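PDB 1ODK: purine nucleoside phosphorylase from Thermus thermophilus, which probably catalyses the reversible phosphorolysis of purine nucleosides, releasing the free base and a pentose 1-phosphate, as a six-chain assembly of the phosphorylase superfamily. Local coordinates for residues B[2-14]-B[37-49]. Sequence-based numbering, arbitrary orientation.
Sequences SPIHVRAHPGDVA and PRRYNDHRGLWGY
Tyr40, at a classic beta bulge where it and Asn41 both face Gly48, pushes its ring into the irregular N-terminal segment 2-14. The bulge lies in the antiparallel hairpin of strands 37-41 and 48-53, at the margin of this chain's mixed sheet in the phosphorylase-superfamily fold; the hairpin's connecting loop carries His43, Arg44 and Leu46. The tight part of the contact surrounds the Tyr40 ring. Small or branched side chains suit the close quarters: Ala8 CB comes within 3.5 Å of Tyr40 CD1, Val6 CG1 meets the ring edge, and Val13 CG2 sits over one face in a CH-pi contact, 4.2 Å from the centroid. Glycine suits position 48 because, having no side chain, it lets the ring lie close against the strand, with Gly48 O over the centre of the opposite face. Gln61 takes the Tyr40 hydroxyl, so the polar end of an otherwise apolar plug is satisfied.

Asn41 joins the two segments through its amide. Its OD1 receives a weak bond from Arg7 N, while ND2 donates to Leu46 O (2.8 Å), tying the loop to its own strand. Nearby, buried His5 is held by Glu76 and meets Phe159 of the second subunit edge-to-face, bringing the contact to a subunit interface.

Toward solvent, direct packing gives way to water: one molecule bridges Asp12 OD2 and Tyr40 O, and another accepts from Arg44 NE and gives only a weak bond to Ile4 O. Exposed Arg7 is nevertheless held in two ways. Its extended chain carries the guanidinium flat over His43, the planes 12° apart, and NE donates to Ile4 O at 3.2 Å. His43, with CG anti to the backbone N (chi1 -176°), swings its ring beneath that group, and its ND1-H meets an in-plane lone pair of His5 O at 3.2 Å and 157°.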
ATOM      1  N   SER B   2     -17.760 -13.282  32.034  1.00 37.66           N
ATOM      2  CA  SER B   2     -16.299 -13.588  31.989  1.00 37.99           C
ATOM      3  C   SER B   2     -15.748 -13.520  30.566  1.00 35.18           C
ATOM      4  O   SER B   2     -16.422 -13.907  29.609  1.00 35.55           O
ATOM      5  CB  SER B   2     -16.035 -14.982  32.565  1.00 39.65           C
ATOM      6  OG  SER B   2     -14.660 -15.316  32.488  1.00 39.44           O
ATOM      7  N   PRO B   3     -14.511 -13.018  30.409  1.00 31.33           N
ATOM      8  CA  PRO B   3     -13.902 -12.919  29.079  1.00 27.94           C
ATOM      9  C   PRO B   3     -13.889 -14.261  28.354  1.00 24.66           C
ATOM     10  O   PRO B   3     -13.865 -15.323  28.976  1.00 24.90           O
ATOM     11  CB  PRO B   3     -12.498 -12.400  29.383  1.00 26.32           C
ATOM     12  CG  PRO B   3     -12.734 -11.521  30.574  1.00 28.83           C
ATOM     13  CD  PRO B   3     -13.658 -12.371  31.424  1.00 28.78           C
ATOM     14  N   ILE B   4     -13.898 -14.198  27.030  1.00 23.13           N
ATOM     15  CA  ILE B   4     -13.912 -15.383  26.188  1.00 19.72           C
ATOM     16  C   ILE B   4     -12.701 -16.300  26.338  1.00 19.75           C
ATOM     17  O   ILE B   4     -12.848 -17.511  26.474  1.00 18.68           O
ATOM     18  CB  ILE B   4     -14.045 -14.975  24.705  1.00 20.34           C
ATOM     19  CG1 ILE B   4     -15.385 -14.263  24.488  1.00 22.15           C
ATOM     20  CG2 ILE B   4     -13.910 -16.193  23.809  1.00 19.26           C
ATOM     21  CD1 ILE B   4     -15.544 -13.648  23.109  1.00 24.09           C
ATOM     22  N   HIS B   5     -11.503 -15.729  26.327  1.00 16.45           N
ATOM     23  CA  HIS B   5     -10.304 -16.549  26.414  1.00 18.20           C
ATOM     24  C   HIS B   5      -9.709 -16.663  27.814  1.00 19.41           C
ATOM     25  O   HIS B   5      -9.473 -17.770  28.301  1.00 20.53           O
ATOM     26  CB  HIS B   5      -9.283 -16.026  25.410  1.00 14.49           C
ATOM     27  CG  HIS B   5      -9.857 -15.814  24.045  1.00 15.58           C
ATOM     28  ND1 HIS B   5     -10.717 -14.776  23.753  1.00 16.20           N
ATOM     29  CD2 HIS B   5      -9.731 -16.528  22.900  1.00 16.79           C
ATOM     30  CE1 HIS B   5     -11.095 -14.858  22.490  1.00 15.78           C
ATOM     31  NE2 HIS B   5     -10.510 -15.913  21.949  1.00 14.71           N
ATOM     32  N   VAL B   6      -9.454 -15.534  28.459  1.00 18.03           N
ATOM     33  CA  VAL B   6      -8.928 -15.558  29.816  1.00 16.96           C
ATOM     34  C   VAL B   6     -10.175 -15.582  30.694  1.00 18.99           C
ATOM     35  O   VAL B   6     -10.734 -14.538  31.031  1.00 17.78           O
ATOM     36  CB  VAL B   6      -8.086 -14.300  30.125  1.00 18.01           C
ATOM     37  CG1 VAL B   6      -7.544 -14.370  31.551  1.00 15.93           C
ATOM     38  CG2 VAL B   6      -6.934 -14.185  29.128  1.00 15.03           C
ATOM     39  N   ARG B   7     -10.612 -16.788  31.047  1.00 20.46           N
ATOM     40  CA  ARG B   7     -11.818 -16.973  31.845  1.00 24.34           C
ATOM     41  C   ARG B   7     -11.646 -16.766  33.341  1.00 26.48           C
ATOM     42  O   ARG B   7     -11.735 -17.703  34.132  1.00 27.15           O
ATOM     43  CB  ARG B   7     -12.405 -18.356  31.557  1.00 25.67           C
ATOM     44  CG  ARG B   7     -12.809 -18.505  30.097  1.00 29.96           C
ATOM     45  CD  ARG B   7     -13.349 -19.875  29.767  1.00 36.91           C
ATOM     46  NE  ARG B   7     -13.797 -19.930  28.379  1.00 42.85           N
ATOM     47  CZ  ARG B   7     -14.295 -21.014  27.792  1.00 45.31           C
ATOM     48  NH1 ARG B   7     -14.413 -22.146  28.473  1.00 45.74           N
ATOM     49  NH2 ARG B   7     -14.678 -20.963  26.522  1.00 45.68           N
ATOM     50  N   ALA B   8     -11.411 -15.516  33.717  1.00 27.74           N
ATOM     51  CA  ALA B   8     -11.230 -15.151  35.110  1.00 29.36           C
ATOM     52  C   ALA B   8     -12.292 -14.126  35.479  1.00 31.48           C
ATOM     53  O   ALA B   8     -13.102 -13.732  34.643  1.00 28.87           O
ATOM     54  CB  ALA B   8      -9.845 -14.557  35.311  1.00 24.20           C
ATOM     55  N   HIS B   9     -12.288 -13.709  36.739  1.00 35.70           N
ATOM     56  CA  HIS B   9     -13.224 -12.701  37.213  1.00 39.20           C
ATOM     57  C   HIS B   9     -12.400 -11.489  37.633  1.00 39.30           C
ATOM     58  O   HIS B   9     -11.314 -11.640  38.190  1.00 38.32           O
ATOM     59  CB  HIS B   9     -14.024 -13.226  38.403  1.00 41.90           C
ATOM     60  CG  HIS B   9     -14.985 -12.225  38.966  1.00 47.80           C
ATOM     61  ND1 HIS B   9     -14.571 -11.046  39.552  1.00 50.07           N
ATOM     62  CD2 HIS B   9     -16.337 -12.216  39.014  1.00 48.03           C
ATOM     63  CE1 HIS B   9     -15.629 -10.356  39.936  1.00 48.95           C
ATOM     64  NE2 HIS B   9     -16.714 -11.042  39.622  1.00 50.32           N
ATOM     65  N   PRO B  10     -12.901 -10.270  37.368  1.00 40.24           N
ATOM     66  CA  PRO B  10     -12.180  -9.044  37.729  1.00 39.19           C
ATOM     67  C   PRO B  10     -11.362  -9.110  39.021  1.00 38.50           C
ATOM     68  O   PRO B  10     -10.225  -8.637  39.058  1.00 39.79           O
ATOM     69  CB  PRO B  10     -13.294  -8.008  37.780  1.00 41.22           C
ATOM     70  CG  PRO B  10     -14.155  -8.433  36.623  1.00 40.44           C
ATOM     71  CD  PRO B  10     -14.218  -9.949  36.781  1.00 39.04           C
ATOM     72  N   GLY B  11     -11.925  -9.705  40.071  1.00 31.78           N
ATOM     73  CA  GLY B  11     -11.203  -9.800  41.332  1.00 25.41           C
ATOM     74  C   GLY B  11      -9.939 -10.647  41.291  1.00 22.12           C
ATOM     75  O   GLY B  11      -9.057 -10.495  42.136  1.00 22.43           O
ATOM     76  N   ASP B  12      -9.842 -11.536  40.308  1.00 20.51           N
ATOM     77  CA  ASP B  12      -8.682 -12.418  40.173  1.00 19.76           C
ATOM     78  C   ASP B  12      -7.395 -11.751  39.694  1.00 18.58           C
ATOM     79  O   ASP B  12      -6.303 -12.178  40.061  1.00 17.05           O
ATOM     80  CB  ASP B  12      -8.985 -13.560  39.199  1.00 18.96           C
ATOM     81  CG  ASP B  12     -10.062 -14.487  39.697  1.00 24.83           C
ATOM     82  OD1 ASP B  12     -10.134 -14.712  40.924  1.00 25.09           O
ATOM     83  OD2 ASP B  12     -10.825 -15.008  38.853  1.00 31.74           O
ATOM     84  N   VAL B  13      -7.529 -10.723  38.864  1.00 16.56           N
ATOM     85  CA  VAL B  13      -6.372 -10.044  38.285  1.00 15.16           C
ATOM     86  C   VAL B  13      -5.951  -8.765  38.998  1.00 14.45           C
ATOM     87  O   VAL B  13      -6.778  -7.910  39.300  1.00 16.78           O
ATOM     88  CB  VAL B  13      -6.646  -9.721  36.796  1.00 16.79           C
ATOM     89  CG1 VAL B  13      -5.438  -9.038  36.169  1.00 15.41           C
ATOM     90  CG2 VAL B  13      -7.001 -11.015  36.051  1.00 14.63           C
ATOM     91  N   ALA B  14      -4.652  -8.636  39.249  1.00 13.83           N
ATOM     92  CA  ALA B  14      -4.116  -7.458  39.922  1.00 13.98           C
ATOM     93  C   ALA B  14      -3.944  -6.310  38.935  1.00 13.39           C
ATOM     94  O   ALA B  14      -4.004  -6.506  37.721  1.00 14.21           O
ATOM     95  CB  ALA B  14      -2.771  -7.788  40.566  1.00 12.35           C
ATOM     96  N   PRO B  37       0.779 -17.790  45.423  1.00 22.30           N
ATOM     97  CA  PRO B  37       0.378 -17.806  44.012  1.00 21.45           C
ATOM     98  C   PRO B  37      -0.817 -18.721  43.759  1.00 23.94           C
ATOM     99  O   PRO B  37      -0.848 -19.855  44.237  1.00 20.55           O
ATOM    100  CB  PRO B  37       1.620 -18.336  43.290  1.00 23.17           C
ATOM    101  CG  PRO B  37       2.724 -18.295  44.325  1.00 27.52           C
ATOM    102  CD  PRO B  37       2.026 -18.547  45.612  1.00 22.89           C
ATOM    103  N   ARG B  38      -1.793 -18.228  43.002  1.00 18.81           N
ATOM    104  CA  ARG B  38      -2.965 -19.025  42.657  1.00 22.35           C
ATOM    105  C   ARG B  38      -3.207 -18.868  41.157  1.00 18.74           C
ATOM    106  O   ARG B  38      -3.147 -17.757  40.632  1.00 17.38           O
ATOM    107  CB  ARG B  38      -4.208 -18.539  43.408  1.00 24.63           C
ATOM    108  CG  ARG B  38      -4.005 -18.252  44.888  1.00 38.26           C
ATOM    109  CD  ARG B  38      -3.419 -19.434  45.647  1.00 44.27           C
ATOM    110  NE  ARG B  38      -4.199 -20.658  45.481  1.00 50.49           N
ATOM    111  CZ  ARG B  38      -3.976 -21.781  46.158  1.00 53.26           C
ATOM    112  NH1 ARG B  38      -2.997 -21.837  47.054  1.00 53.68           N
ATOM    113  NH2 ARG B  38      -4.724 -22.853  45.933  1.00 52.79           N
ATOM    114  N   ARG B  39      -3.473 -19.971  40.466  1.00 20.09           N
ATOM    115  CA  ARG B  39      -3.737 -19.899  39.033  1.00 18.94           C
ATOM    116  C   ARG B  39      -5.223 -19.600  38.842  1.00 20.51           C
ATOM    117  O   ARG B  39      -6.076 -20.408  39.211  1.00 20.77           O
ATOM    118  CB  ARG B  39      -3.367 -21.218  38.348  1.00 19.23           C
ATOM    119  CG  ARG B  39      -3.347 -21.127  36.823  1.00 19.45           C
ATOM    120  CD  ARG B  39      -2.659 -22.331  36.196  1.00 23.27           C
ATOM    121  NE  ARG B  39      -3.464 -23.546  36.287  1.00 24.33           N
ATOM    122  CZ  ARG B  39      -3.045 -24.748  35.903  1.00 24.69           C
ATOM    123  NH1 ARG B  39      -1.825 -24.902  35.407  1.00 20.24           N
ATOM    124  NH2 ARG B  39      -3.849 -25.796  36.012  1.00 26.23           N
ATOM    125  N   TYR B  40      -5.534 -18.438  38.273  1.00 17.53           N
ATOM    126  CA  TYR B  40      -6.926 -18.062  38.061  1.00 15.99           C
ATOM    127  C   TYR B  40      -7.471 -18.486  36.702  1.00 16.40           C
ATOM    128  O   TYR B  40      -8.670 -18.384  36.456  1.00 16.78           O
ATOM    129  CB  TYR B  40      -7.109 -16.553  38.256  1.00 14.18           C
ATOM    130  CG  TYR B  40      -6.282 -15.696  37.326  1.00 15.60           C
ATOM    131  CD1 TYR B  40      -6.573 -15.624  35.962  1.00 12.96           C
ATOM    132  CD2 TYR B  40      -5.196 -14.966  37.809  1.00 13.70           C
ATOM    133  CE1 TYR B  40      -5.803 -14.845  35.100  1.00 14.30           C
ATOM    134  CE2 TYR B  40      -4.422 -14.185  36.960  1.00 16.93           C
ATOM    135  CZ  TYR B  40      -4.731 -14.130  35.606  1.00 14.76           C
ATOM    136  OH  TYR B  40      -3.975 -13.349  34.772  1.00 13.84           O
ATOM    137  N   ASN B  41      -6.601 -18.957  35.814  1.00 15.22           N
ATOM    138  CA  ASN B  41      -7.054 -19.403  34.501  1.00 14.89           C
ATOM    139  C   ASN B  41      -6.104 -20.377  33.840  1.00 12.20           C
ATOM    140  O   ASN B  41      -4.888 -20.233  33.931  1.00 13.24           O
ATOM    141  CB  ASN B  41      -7.246 -18.216  33.542  1.00 15.22           C
ATOM    142  CG  ASN B  41      -7.672 -18.664  32.141  1.00 17.95           C
ATOM    143  OD1 ASN B  41      -8.815 -19.065  31.931  1.00 17.59           O
ATOM    144  ND2 ASN B  41      -6.742 -18.610  31.186  1.00 14.98           N
ATOM    145  N   ASP B  42      -6.670 -21.379  33.176  1.00 15.67           N
ATOM    146  CA  ASP B  42      -5.863 -22.336  32.438  1.00 17.49           C
ATOM    147  C   ASP B  42      -6.532 -22.641  31.097  1.00 15.98           C
ATOM    148  O   ASP B  42      -6.026 -23.435  30.305  1.00 18.43           O
ATOM    149  CB  ASP B  42      -5.626 -23.621  33.249  1.00 20.91           C
ATOM    150  CG  ASP B  42      -6.897 -24.391  33.536  1.00 22.41           C
ATOM    151  OD1 ASP B  42      -6.806 -25.400  34.262  1.00 32.20           O
ATOM    152  OD2 ASP B  42      -7.974 -24.003  33.044  1.00 24.16           O
ATOM    153  N   HIS B  43      -7.662 -21.988  30.842  1.00 14.33           N
ATOM    154  CA  HIS B  43      -8.380 -22.183  29.584  1.00 16.88           C
ATOM    155  C   HIS B  43      -7.466 -21.828  28.414  1.00 16.83           C
ATOM    156  O   HIS B  43      -6.737 -20.833  28.468  1.00 16.04           O
ATOM    157  CB  HIS B  43      -9.631 -21.308  29.530  1.00 16.49           C
ATOM    158  CG  HIS B  43     -10.464 -21.538  28.308  1.00 23.18           C
ATOM    159  ND1 HIS B  43     -10.660 -20.572  27.345  1.00 26.03           N
ATOM    160  CD2 HIS B  43     -11.121 -22.640  27.873  1.00 21.97           C
ATOM    161  CE1 HIS B  43     -11.399 -21.070  26.368  1.00 27.50           C
ATOM    162  NE2 HIS B  43     -11.691 -22.323  26.665  1.00 27.83           N
ATOM    163  N   ARG B  44      -7.513 -22.645  27.363  1.00 14.50           N
ATOM    164  CA  ARG B  44      -6.679 -22.460  26.175  1.00 15.38           C
ATOM    165  C   ARG B  44      -5.182 -22.450  26.476  1.00 15.31           C
ATOM    166  O   ARG B  44      -4.374 -21.972  25.676  1.00 16.53           O
ATOM    167  CB  ARG B  44      -7.072 -21.179  25.432  1.00 18.46           C
ATOM    168  CG  ARG B  44      -8.199 -21.393  24.420  1.00 21.49           C
ATOM    169  CD  ARG B  44      -8.638 -20.087  23.779  1.00 25.27           C
ATOM    170  NE  ARG B  44      -9.639 -20.281  22.732  1.00 27.38           N
ATOM    171  CZ  ARG B  44      -9.380 -20.758  21.514  1.00 30.14           C
ATOM    172  NH1 ARG B  44      -8.144 -21.098  21.169  1.00 28.26           N
ATOM    173  NH2 ARG B  44     -10.365 -20.890  20.635  1.00 33.98           N
ATOM    174  N   GLY B  45      -4.817 -22.996  27.629  1.00 13.57           N
ATOM    175  CA  GLY B  45      -3.419 -23.043  28.010  1.00 15.78           C
ATOM    176  C   GLY B  45      -2.847 -21.679  28.357  1.00 16.80           C
ATOM    177  O   GLY B  45      -1.637 -21.543  28.539  1.00 15.51           O
ATOM    178  N   LEU B  46      -3.711 -20.671  28.445  1.00 14.64           N
ATOM    179  CA  LEU B  46      -3.284 -19.312  28.774  1.00 14.08           C
ATOM    180  C   LEU B  46      -3.179 -19.158  30.294  1.00 14.07           C
ATOM    181  O   LEU B  46      -3.915 -18.390  30.906  1.00 13.55           O
ATOM    182  CB  LEU B  46      -4.289 -18.303  28.209  1.00 12.99           C
ATOM    183  CG  LEU B  46      -4.437 -18.316  26.680  1.00 16.69           C
ATOM    184  CD1 LEU B  46      -5.622 -17.452  26.263  1.00 16.46           C
ATOM    185  CD2 LEU B  46      -3.141 -17.816  26.034  1.00 17.43           C
ATOM    186  N   TRP B  47      -2.248 -19.895  30.891  1.00 13.99           N
ATOM    187  CA  TRP B  47      -2.060 -19.872  32.336  1.00 10.38           C
ATOM    188  C   TRP B  47      -1.850 -18.471  32.902  1.00 13.74           C
ATOM    189  O   TRP B  47      -0.973 -17.725  32.454  1.00 13.47           O
ATOM    190  CB  TRP B  47      -0.889 -20.779  32.716  1.00 14.14           C
ATOM    191  CG  TRP B  47      -1.125 -22.229  32.382  1.00 13.95           C
ATOM    192  CD1 TRP B  47      -2.245 -22.772  31.817  1.00 15.83           C
ATOM    193  CD2 TRP B  47      -0.223 -23.317  32.610  1.00 15.77           C
ATOM    194  NE1 TRP B  47      -2.096 -24.135  31.679  1.00 18.27           N
ATOM    195  CE2 TRP B  47      -0.863 -24.495  32.158  1.00 17.98           C
ATOM    196  CE3 TRP B  47       1.067 -23.412  33.151  1.00 14.50           C
ATOM    197  CZ2 TRP B  47      -0.257 -25.757  32.237  1.00 17.42           C
ATOM    198  CZ3 TRP B  47       1.672 -24.668  33.228  1.00 20.10           C
ATOM    199  CH2 TRP B  47       1.007 -25.823  32.771  1.00 17.11           C
ATOM    200  N   GLY B  48      -2.679 -18.122  33.884  1.00 10.76           N
ATOM    201  CA  GLY B  48      -2.597 -16.822  34.527  1.00 10.68           C
ATOM    202  C   GLY B  48      -2.588 -17.006  36.032  1.00 14.14           C
ATOM    203  O   GLY B  48      -3.383 -17.782  36.575  1.00 12.99           O
ATOM    204  N   TYR B  49      -1.682 -16.304  36.704  1.00 13.23           N
ATOM    205  CA  TYR B  49      -1.551 -16.404  38.152  1.00 13.59           C
ATOM    206  C   TYR B  49      -1.565 -15.037  38.812  1.00 14.27           C
ATOM    207  O   TYR B  49      -1.272 -14.021  38.186  1.00 13.90           O
ATOM    208  CB  TYR B  49      -0.228 -17.080  38.536  1.00 12.25           C
ATOM    209  CG  TYR B  49       0.062 -18.371  37.814  1.00 14.41           C
ATOM    210  CD1 TYR B  49       0.471 -18.368  36.480  1.00 13.80           C
ATOM    211  CD2 TYR B  49      -0.088 -19.599  38.457  1.00 14.58           C
ATOM    212  CE1 TYR B  49       0.721 -19.554  35.804  1.00 14.39           C
ATOM    213  CE2 TYR B  49       0.160 -20.797  37.787  1.00 18.74           C
ATOM    214  CZ  TYR B  49       0.564 -20.763  36.462  1.00 17.91           C
ATOM    215  OH  TYR B  49       0.806 -21.936  35.784  1.00 24.51           O
TER
HETATM  216  O   HOH W   1     -12.260 -19.641  23.808  1.00 31.68           O
HETATM  217  O   HOH W   2     -10.851 -20.134  35.204  1.00 35.16           O
HETATM  218  O   HOH W   3     -10.714 -17.849  38.341  1.00 36.47           O